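PDB 7D1B: leucine aminopeptidase from Fimbriiglobus ruber, which probably catalyses the cyclisation of N-terminal glutamine to pyroglutamate as a zinc-binding glutaminyl cyclase of the M28 peptidase family. Local coordinates for residues A[258-271]-A[325-337]. Numbering follows the deposited sequence.
Sequences ELWRVAGWVGAKSF and DVGNVLLGWIQIQ. With GOL (glycerol), chain H.
Val329 is the knob of this helix-helix contact, set in a hole formed by Leu259, Val262, Ala263 and Val266. Its CG1 is anti to the backbone N (chi1 171°) and lies against Leu259 O at 3.6 Å, while CG2 reaches Ala268 CB at 3.7 Å; the Phe271 ring meets both methyls. Val262 CG1 packs 3.6 Å from Val329 O and also against Gly332, where a CB would collide with it, and CG2 touches Ile336 CD1. Leu259 sends CD2 over one face of the Trp333 indole, 4.1 Å from the centroid of the five-membered ring, a CH-pi contact. At the solvent-facing end Gln337 NE2 donates a nearly straight bond (171°) to Glu258 OE1, 3.0 Å away, on its syn side but tilted out of the carboxylate plane, and a second to Trp333 O. A leucine in place of Gln337 would probably leave Glu258 OE1 without this protein donor and Trp333 O without its side-chain donor. A glycerol hydroxyl, probably from the crystallisation liquor, accepts from Trp333 NE1 and donates to Glu258 OE1. Segments 258-266 and 325-336, their axes 8.8 Å apart and inclined at 120°, form plain helix packing in the alpha/beta M28 domain, away from the zinc, with Leu259 and Trp333 on Val230 of strand 225-232 and Phe271 and Val326 on Leu242 of strand 242-244.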
ATOM      1  N   GLU A 258       0.093  18.338  -1.833  1.00 12.01           N
ATOM      2  CA  GLU A 258       1.287  18.208  -0.993  1.00 11.97           C
ATOM      3  C   GLU A 258       2.220  17.133  -1.515  1.00 11.79           C
ATOM      4  O   GLU A 258       3.436  17.333  -1.568  1.00 12.06           O
ATOM      5  CB  GLU A 258       0.905  17.892   0.451  1.00 13.75           C
ATOM      6  CG  GLU A 258       0.346  19.089   1.180  1.00 15.20           C
ATOM      7  CD  GLU A 258       0.070  18.843   2.645  1.00 16.50           C
ATOM      8  OE1 GLU A 258       0.153  17.679   3.099  1.00 16.31           O
ATOM      9  OE2 GLU A 258      -0.219  19.834   3.360  1.00 19.51           O
ATOM     10  N   LEU A 259       1.670  15.967  -1.879  1.00 11.76           N
ATOM     11  CA  LEU A 259       2.520  14.861  -2.302  1.00 12.36           C
ATOM     12  C   LEU A 259       3.252  15.198  -3.590  1.00 11.19           C
ATOM     13  O   LEU A 259       4.456  14.944  -3.718  1.00 11.92           O
ATOM     14  CB  LEU A 259       1.673  13.624  -2.503  1.00 14.18           C
ATOM     15  CG  LEU A 259       1.224  12.801  -1.340  0.56 13.83           C
ATOM     16  CD1 LEU A 259       0.296  11.750  -1.913  0.56 14.79           C
ATOM     17  CD2 LEU A 259       2.414  12.134  -0.638  0.56 14.59           C
ATOM     18  N   TRP A 260       2.531  15.742  -4.562  1.00 11.11           N
ATOM     19  CA  TRP A 260       3.171  16.082  -5.824  1.00 11.20           C
ATOM     20  C   TRP A 260       4.116  17.275  -5.668  1.00 10.93           C
ATOM     21  O   TRP A 260       5.144  17.342  -6.352  1.00 11.87           O
ATOM     22  CB  TRP A 260       2.124  16.306  -6.928  1.00 11.54           C
ATOM     23  CG  TRP A 260       1.760  15.062  -7.719  1.00 11.72           C
ATOM     24  CD1 TRP A 260       2.033  14.852  -9.044  1.00 12.10           C
ATOM     25  CD2 TRP A 260       1.059  13.881  -7.264  1.00 11.25           C
ATOM     26  NE1 TRP A 260       1.559  13.620  -9.438  1.00 12.58           N
ATOM     27  CE2 TRP A 260       0.956  13.008  -8.372  1.00 12.11           C
ATOM     28  CE3 TRP A 260       0.487  13.488  -6.045  1.00 11.86           C
ATOM     29  CZ2 TRP A 260       0.319  11.762  -8.294  1.00 12.91           C
ATOM     30  CZ3 TRP A 260      -0.130  12.244  -5.969  1.00 13.10           C
ATOM     31  CH2 TRP A 260      -0.212  11.392  -7.088  1.00 13.34           C
ATOM     32  N   ARG A 261       3.829  18.199  -4.736  1.00 11.51           N
ATOM     33  CA  ARG A 261       4.771  19.273  -4.436  1.00 11.44           C
ATOM     34  C   ARG A 261       6.065  18.697  -3.871  1.00 11.08           C
ATOM     35  O   ARG A 261       7.172  19.055  -4.307  1.00 11.26           O
ATOM     36  CB  ARG A 261       4.115  20.261  -3.459  1.00 12.30           C
ATOM     37  CG  ARG A 261       4.945  21.506  -3.184  1.00 12.60           C
ATOM     38  CD  ARG A 261       4.267  22.439  -2.189  1.00 13.57           C
ATOM     39  NE  ARG A 261       2.965  22.866  -2.716  1.00 12.78           N
ATOM     40  CZ  ARG A 261       1.778  22.655  -2.137  1.00 13.41           C
ATOM     41  NH1 ARG A 261       1.691  22.092  -0.941  1.00 16.56           N
ATOM     42  NH2 ARG A 261       0.670  23.025  -2.774  1.00 13.87           N
ATOM     43  N   VAL A 262       5.950  17.800  -2.888  1.00 11.35           N
ATOM     44  CA  VAL A 262       7.148  17.150  -2.350  1.00 11.37           C
ATOM     45  C   VAL A 262       7.905  16.410  -3.450  1.00 11.06           C
ATOM     46  O   VAL A 262       9.134  16.479  -3.521  1.00 11.96           O
ATOM     47  CB  VAL A 262       6.785  16.229  -1.170  1.00 11.71           C
ATOM     48  CG1 VAL A 262       7.964  15.365  -0.767  1.00 13.04           C
ATOM     49  CG2 VAL A 262       6.311  17.051   0.018  1.00 12.71           C
ATOM     50  N   ALA A 263       7.185  15.683  -4.325  1.00 10.82           N
ATOM     51  CA  ALA A 263       7.849  14.969  -5.410  1.00 11.42           C
ATOM     52  C   ALA A 263       8.658  15.918  -6.281  1.00 11.05           C
ATOM     53  O   ALA A 263       9.749  15.566  -6.749  1.00 12.23           O
ATOM     54  CB  ALA A 263       6.830  14.210  -6.251  1.00 12.34           C
ATOM     55  N   GLY A 264       8.124  17.117  -6.539  1.00 11.81           N
ATOM     56  CA  GLY A 264       8.877  18.085  -7.328  1.00 12.26           C
ATOM     57  C   GLY A 264      10.160  18.495  -6.636  1.00 12.48           C
ATOM     58  O   GLY A 264      11.219  18.611  -7.263  1.00 14.54           O
ATOM     59  N   TRP A 265      10.086  18.692  -5.320  1.00 12.37           N
ATOM     60  CA  TRP A 265      11.264  19.087  -4.554  1.00 13.47           C
ATOM     61  C   TRP A 265      12.292  17.971  -4.406  1.00 13.86           C
ATOM     62  O   TRP A 265      13.484  18.249  -4.351  1.00 16.59           O
ATOM     63  CB  TRP A 265      10.799  19.581  -3.200  1.00 14.62           C
ATOM     64  CG  TRP A 265      10.146  20.934  -3.249  1.00 15.11           C
ATOM     65  CD1 TRP A 265      10.391  21.939  -4.150  1.00 17.11           C
ATOM     66  CD2 TRP A 265       9.169  21.441  -2.340  1.00 14.06           C
ATOM     67  NE1 TRP A 265       9.627  23.043  -3.848  1.00 17.53           N
ATOM     68  CE2 TRP A 265       8.873  22.767  -2.735  1.00 15.27           C
ATOM     69  CE3 TRP A 265       8.504  20.906  -1.236  1.00 14.70           C
ATOM     70  CZ2 TRP A 265       7.968  23.572  -2.038  1.00 16.64           C
ATOM     71  CZ3 TRP A 265       7.608  21.711  -0.536  1.00 16.44           C
ATOM     72  CH2 TRP A 265       7.349  23.032  -0.945  1.00 16.43           C
ATOM     73  N   VAL A 266      11.856  16.714  -4.304  1.00 13.28           N
ATOM     74  CA  VAL A 266      12.860  15.671  -4.154  0.61 14.39           C
ATOM     75  C   VAL A 266      13.329  15.108  -5.480  1.00 13.98           C
ATOM     76  O   VAL A 266      14.307  14.364  -5.497  1.00 18.05           O
ATOM     77  CB  VAL A 266      12.477  14.584  -3.137  0.61 15.10           C
ATOM     78  CG1 VAL A 266      12.160  15.230  -1.789  0.61 16.44           C
ATOM     79  CG2 VAL A 266      11.317  13.804  -3.673  0.61 14.45           C
ATOM     80  N   GLY A 267      12.727  15.504  -6.594  1.00 13.11           N
ATOM     81  CA  GLY A 267      13.154  15.005  -7.887  1.00 14.18           C
ATOM     82  C   GLY A 267      12.604  13.637  -8.226  1.00 13.34           C
ATOM     83  O   GLY A 267      13.220  12.907  -9.009  1.00 15.09           O
ATOM     84  N   ALA A 268      11.438  13.265  -7.683  1.00 12.38           N
ATOM     85  CA  ALA A 268      10.810  11.978  -7.990  1.00 12.08           C
ATOM     86  C   ALA A 268      10.011  12.169  -9.267  1.00 11.46           C
ATOM     87  O   ALA A 268       8.857  12.611  -9.253  1.00 12.11           O
ATOM     88  CB  ALA A 268       9.932  11.557  -6.822  1.00 13.03           C
ATOM     89  N   LYS A 269      10.645  11.859 -10.400  1.00 11.36           N
ATOM     90  CA  LYS A 269      10.083  12.199 -11.708  1.00 11.68           C
ATOM     91  C   LYS A 269       8.882  11.348 -12.076  1.00 10.71           C
ATOM     92  O   LYS A 269       8.149  11.706 -13.001  1.00 12.42           O
ATOM     93  CB  LYS A 269      11.164  12.051 -12.778  1.00 13.04           C
ATOM     94  CG  LYS A 269      12.404  12.894 -12.571  1.00 15.52           C
ATOM     95  CD  LYS A 269      12.062  14.361 -12.837  1.00 18.50           C
ATOM     96  CE  LYS A 269      13.197  15.321 -12.527  1.00 20.47           C
ATOM     97  NZ  LYS A 269      14.389  15.063 -13.356  1.00 22.90           N
ATOM     98  N   SER A 270       8.649  10.239 -11.371  1.00 10.86           N
ATOM     99  CA  SER A 270       7.472   9.431 -11.679  1.00 11.26           C
ATOM    100  C   SER A 270       6.160  10.133 -11.344  1.00 11.04           C
ATOM    101  O   SER A 270       5.124   9.761 -11.897  1.00 11.84           O
ATOM    102  CB  SER A 270       7.535   8.094 -10.938  1.00 11.53           C
ATOM    103  OG  SER A 270       7.527   8.265  -9.523  1.00 11.74           O
ATOM    104  N   PHE A 271       6.156  11.111 -10.433  1.00 10.66           N
ATOM    105  CA  PHE A 271       4.910  11.787 -10.055  1.00 11.16           C
ATOM    106  C   PHE A 271       4.609  12.845 -11.108  1.00 10.83           C
ATOM    107  O   PHE A 271       5.325  13.850 -11.202  1.00 12.32           O
ATOM    108  CB  PHE A 271       5.019  12.436  -8.677  1.00 11.55           C
ATOM    109  CG  PHE A 271       5.064  11.440  -7.536  1.00 11.07           C
ATOM    110  CD1 PHE A 271       6.250  10.758  -7.204  1.00 11.56           C
ATOM    111  CD2 PHE A 271       3.915  11.168  -6.789  1.00 11.99           C
ATOM    112  CE1 PHE A 271       6.288   9.861  -6.155  1.00 12.13           C
ATOM    113  CE2 PHE A 271       3.951  10.255  -5.737  1.00 12.84           C
ATOM    114  CZ  PHE A 271       5.136   9.593  -5.432  1.00 12.43           C
ATOM    115  N   ASP A 325      12.593   6.838  -4.467  1.00 11.50           N
ATOM    116  CA  ASP A 325      11.911   8.092  -4.772  1.00 11.39           C
ATOM    117  C   ASP A 325      10.563   8.160  -4.063  1.00 10.87           C
ATOM    118  O   ASP A 325      10.221   9.170  -3.431  1.00 11.73           O
ATOM    119  CB  ASP A 325      11.676   8.220  -6.275  1.00 11.59           C
ATOM    120  CG  ASP A 325      12.863   8.712  -7.053  1.00 12.75           C
ATOM    121  OD1 ASP A 325      13.924   9.023  -6.482  1.00 15.24           O
ATOM    122  OD2 ASP A 325      12.717   8.769  -8.282  1.00 14.05           O
ATOM    123  N   VAL A 326       9.764   7.091  -4.175  1.00 10.82           N
ATOM    124  CA  VAL A 326       8.460   7.096  -3.516  1.00 10.69           C
ATOM    125  C   VAL A 326       8.618   7.167  -1.999  1.00 10.21           C
ATOM    126  O   VAL A 326       7.887   7.910  -1.321  1.00 11.09           O
ATOM    127  CB  VAL A 326       7.610   5.909  -3.993  1.00 11.33           C
ATOM    128  CG1 VAL A 326       6.317   5.792  -3.190  1.00 12.24           C
ATOM    129  CG2 VAL A 326       7.304   6.061  -5.491  1.00 12.58           C
ATOM    130  N   GLY A 327       9.597   6.443  -1.448  1.00 10.94           N
ATOM    131  CA  GLY A 327       9.844   6.527  -0.019  1.00 11.60           C
ATOM    132  C   GLY A 327      10.190   7.925   0.445  1.00 10.70           C
ATOM    133  O   GLY A 327       9.698   8.394   1.477  1.00 11.84           O
ATOM    134  N   ASN A 328      11.026   8.629  -0.319  1.00 11.41           N
ATOM    135  CA  ASN A 328      11.384   9.987   0.060  1.00 11.70           C
ATOM    136  C   ASN A 328      10.203  10.925  -0.060  1.00 11.35           C
ATOM    137  O   ASN A 328      10.077  11.843   0.750  1.00 11.48           O
ATOM    138  CB  ASN A 328      12.574  10.447  -0.750  1.00 14.70           C
ATOM    139  CG  ASN A 328      13.882   9.997  -0.122  1.00 15.57           C
ATOM    140  OD1 ASN A 328      14.053  10.061   1.109  1.00 17.60           O
ATOM    141  ND2 ASN A 328      14.825   9.618  -0.943  1.00 19.04           N
ATOM    142  N   VAL A 329       9.318  10.713  -1.038  1.00 10.96           N
ATOM    143  CA  VAL A 329       8.113  11.539  -1.108  1.00 11.07           C
ATOM    144  C   VAL A 329       7.242  11.318   0.116  1.00 10.43           C
ATOM    145  O   VAL A 329       6.745  12.272   0.723  1.00 10.94           O
ATOM    146  CB  VAL A 329       7.365  11.282  -2.429  1.00 12.11           C
ATOM    147  CG1 VAL A 329       6.002  11.968  -2.419  1.00 12.59           C
ATOM    148  CG2 VAL A 329       8.216  11.767  -3.590  1.00 12.76           C
ATOM    149  N   LEU A 330       7.054  10.055   0.510  1.00 10.63           N
ATOM    150  CA  LEU A 330       6.258   9.776   1.713  1.00 11.16           C
ATOM    151  C   LEU A 330       6.881  10.418   2.945  1.00 10.89           C
ATOM    152  O   LEU A 330       6.175  11.025   3.760  1.00 11.25           O
ATOM    153  CB  LEU A 330       6.152   8.271   1.932  1.00 11.64           C
ATOM    154  CG  LEU A 330       5.347   7.500   0.896  1.00 12.69           C
ATOM    155  CD1 LEU A 330       5.553   6.007   1.094  1.00 14.25           C
ATOM    156  CD2 LEU A 330       3.870   7.859   1.012  1.00 14.96           C
ATOM    157  N   LEU A 331       8.209  10.296   3.103  1.00 10.88           N
ATOM    158  CA  LEU A 331       8.842  10.883   4.284  1.00 11.04           C
ATOM    159  C   LEU A 331       8.764  12.405   4.252  1.00 10.49           C
ATOM    160  O   LEU A 331       8.611  13.044   5.307  1.00 11.68           O
ATOM    161  CB  LEU A 331      10.290  10.417   4.403  1.00 11.76           C
ATOM    162  CG  LEU A 331      10.462   8.937   4.729  1.00 12.38           C
ATOM    163  CD1 LEU A 331      11.941   8.605   4.783  1.00 13.78           C
ATOM    164  CD2 LEU A 331       9.762   8.581   6.041  1.00 14.18           C
ATOM    165  N   GLY A 332       8.843  13.014   3.063  1.00 10.86           N
ATOM    166  CA  GLY A 332       8.704  14.464   3.001  1.00 11.36           C
ATOM    167  C   GLY A 332       7.305  14.912   3.372  1.00 10.76           C
ATOM    168  O   GLY A 332       7.126  15.868   4.132  1.00 12.08           O
ATOM    169  N   TRP A 333       6.300  14.207   2.856  1.00 11.19           N
ATOM    170  CA  TRP A 333       4.907  14.456   3.214  1.00 11.78           C
ATOM    171  C   TRP A 333       4.712  14.391   4.727  1.00 11.25           C
ATOM    172  O   TRP A 333       4.079  15.269   5.327  1.00 12.31           O
ATOM    173  CB  TRP A 333       4.041  13.424   2.483  1.00 11.82           C
ATOM    174  CG  TRP A 333       2.590  13.394   2.881  1.00 11.83           C
ATOM    175  CD1 TRP A 333       1.687  14.424   2.830  1.00 12.70           C
ATOM    176  CD2 TRP A 333       1.869  12.249   3.348  1.00 11.84           C
ATOM    177  NE1 TRP A 333       0.446  13.988   3.257  1.00 13.85           N
ATOM    178  CE2 TRP A 333       0.534  12.654   3.575  1.00 12.83           C
ATOM    179  CE3 TRP A 333       2.234  10.918   3.625  1.00 12.51           C
ATOM    180  CZ2 TRP A 333      -0.449  11.767   4.025  1.00 13.36           C
ATOM    181  CZ3 TRP A 333       1.255  10.036   4.078  1.00 12.97           C
ATOM    182  CH2 TRP A 333      -0.071  10.467   4.280  1.00 13.58           C
ATOM    183  N   ILE A 334       5.280  13.366   5.361  1.00 11.25           N
ATOM    184  CA  ILE A 334       5.189  13.239   6.815  1.00 11.92           C
ATOM    185  C   ILE A 334       5.814  14.450   7.505  1.00 11.09           C
ATOM    186  O   ILE A 334       5.221  15.042   8.416  1.00 12.57           O
ATOM    187  CB  ILE A 334       5.826  11.918   7.270  1.00 11.94           C
ATOM    188  CG1 ILE A 334       4.932  10.750   6.863  1.00 12.73           C
ATOM    189  CG2 ILE A 334       6.094  11.912   8.771  1.00 13.54           C
ATOM    190  CD1 ILE A 334       5.677   9.399   6.777  1.00 12.99           C
ATOM    191  N   GLN A 335       7.025  14.826   7.088  1.00 11.64           N
ATOM    192  CA  GLN A 335       7.773  15.861   7.789  1.00 12.20           C
ATOM    193  C   GLN A 335       7.143  17.235   7.643  1.00 12.38           C
ATOM    194  O   GLN A 335       7.314  18.065   8.537  1.00 14.03           O
ATOM    195  CB  GLN A 335       9.199  15.921   7.266  1.00 12.31           C
ATOM    196  CG  GLN A 335      10.066  14.755   7.678  1.00 12.86           C
ATOM    197  CD  GLN A 335      11.336  14.757   6.870  1.00 12.73           C
ATOM    198  OE1 GLN A 335      12.291  15.477   7.182  1.00 14.09           O
ATOM    199  NE2 GLN A 335      11.335  14.006   5.775  1.00 13.37           N
ATOM    200  N   ILE A 336       6.457  17.519   6.531  1.00 12.36           N
ATOM    201  CA  ILE A 336       5.923  18.869   6.331  1.00 13.36           C
ATOM    202  C   ILE A 336       4.634  19.120   7.097  1.00 13.32           C
ATOM    203  O   ILE A 336       4.177  20.267   7.156  1.00 15.27           O
ATOM    204  CB  ILE A 336       5.782  19.270   4.850  1.00 13.63           C
ATOM    205  CG1 ILE A 336       4.681  18.444   4.170  1.00 14.89           C
ATOM    206  CG2 ILE A 336       7.121  19.188   4.125  1.00 15.28           C
ATOM    207  CD1 ILE A 336       4.414  18.873   2.741  1.00 17.16           C
ATOM    208  N   GLN A 337       4.016  18.096   7.676  1.00 12.68           N
ATOM    209  CA  GLN A 337       2.790  18.323   8.438  1.00 13.12           C
ATOM    210  C   GLN A 337       3.068  19.216   9.637  1.00 14.13           C
ATOM    211  O   GLN A 337       4.040  19.027  10.362  1.00 14.43           O
ATOM    212  CB  GLN A 337       2.191  17.003   8.942  1.00 13.35           C
ATOM    213  CG  GLN A 337       1.898  15.990   7.834  1.00 13.28           C
ATOM    214  CD  GLN A 337       1.018  16.574   6.744  1.00 13.54           C
ATOM    215  OE1 GLN A 337      -0.108  17.013   7.011  1.00 15.95           O
ATOM    216  NE2 GLN A 337       1.525  16.610   5.516  1.00 13.64           N
TER
HETATM  217  C1  GOL H 807      -2.489  15.747   4.768  1.00 23.43           C
HETATM  218  O1  GOL H 807      -1.809  15.854   3.514  1.00 20.86           O
HETATM  219  C2  GOL H 807      -3.746  16.687   4.743  1.00 26.36           C
HETATM  220  O2  GOL H 807      -3.426  18.025   4.549  1.00 29.89           O
HETATM  221  C3  GOL H 807      -4.704  16.179   3.655  1.00 26.32           C
HETATM  222  O3  GOL H 807      -5.786  17.083   3.583  1.00 28.62           O
HETATM  223  O   HOH W   1      -0.981  19.324   5.873  1.00 21.00           O
HETATM  224  O   HOH W   2      12.907  10.055 -10.645  1.00 17.23           O
HETATM  225  O   HOH W   3      10.247   8.517  -9.423  1.00 12.52           O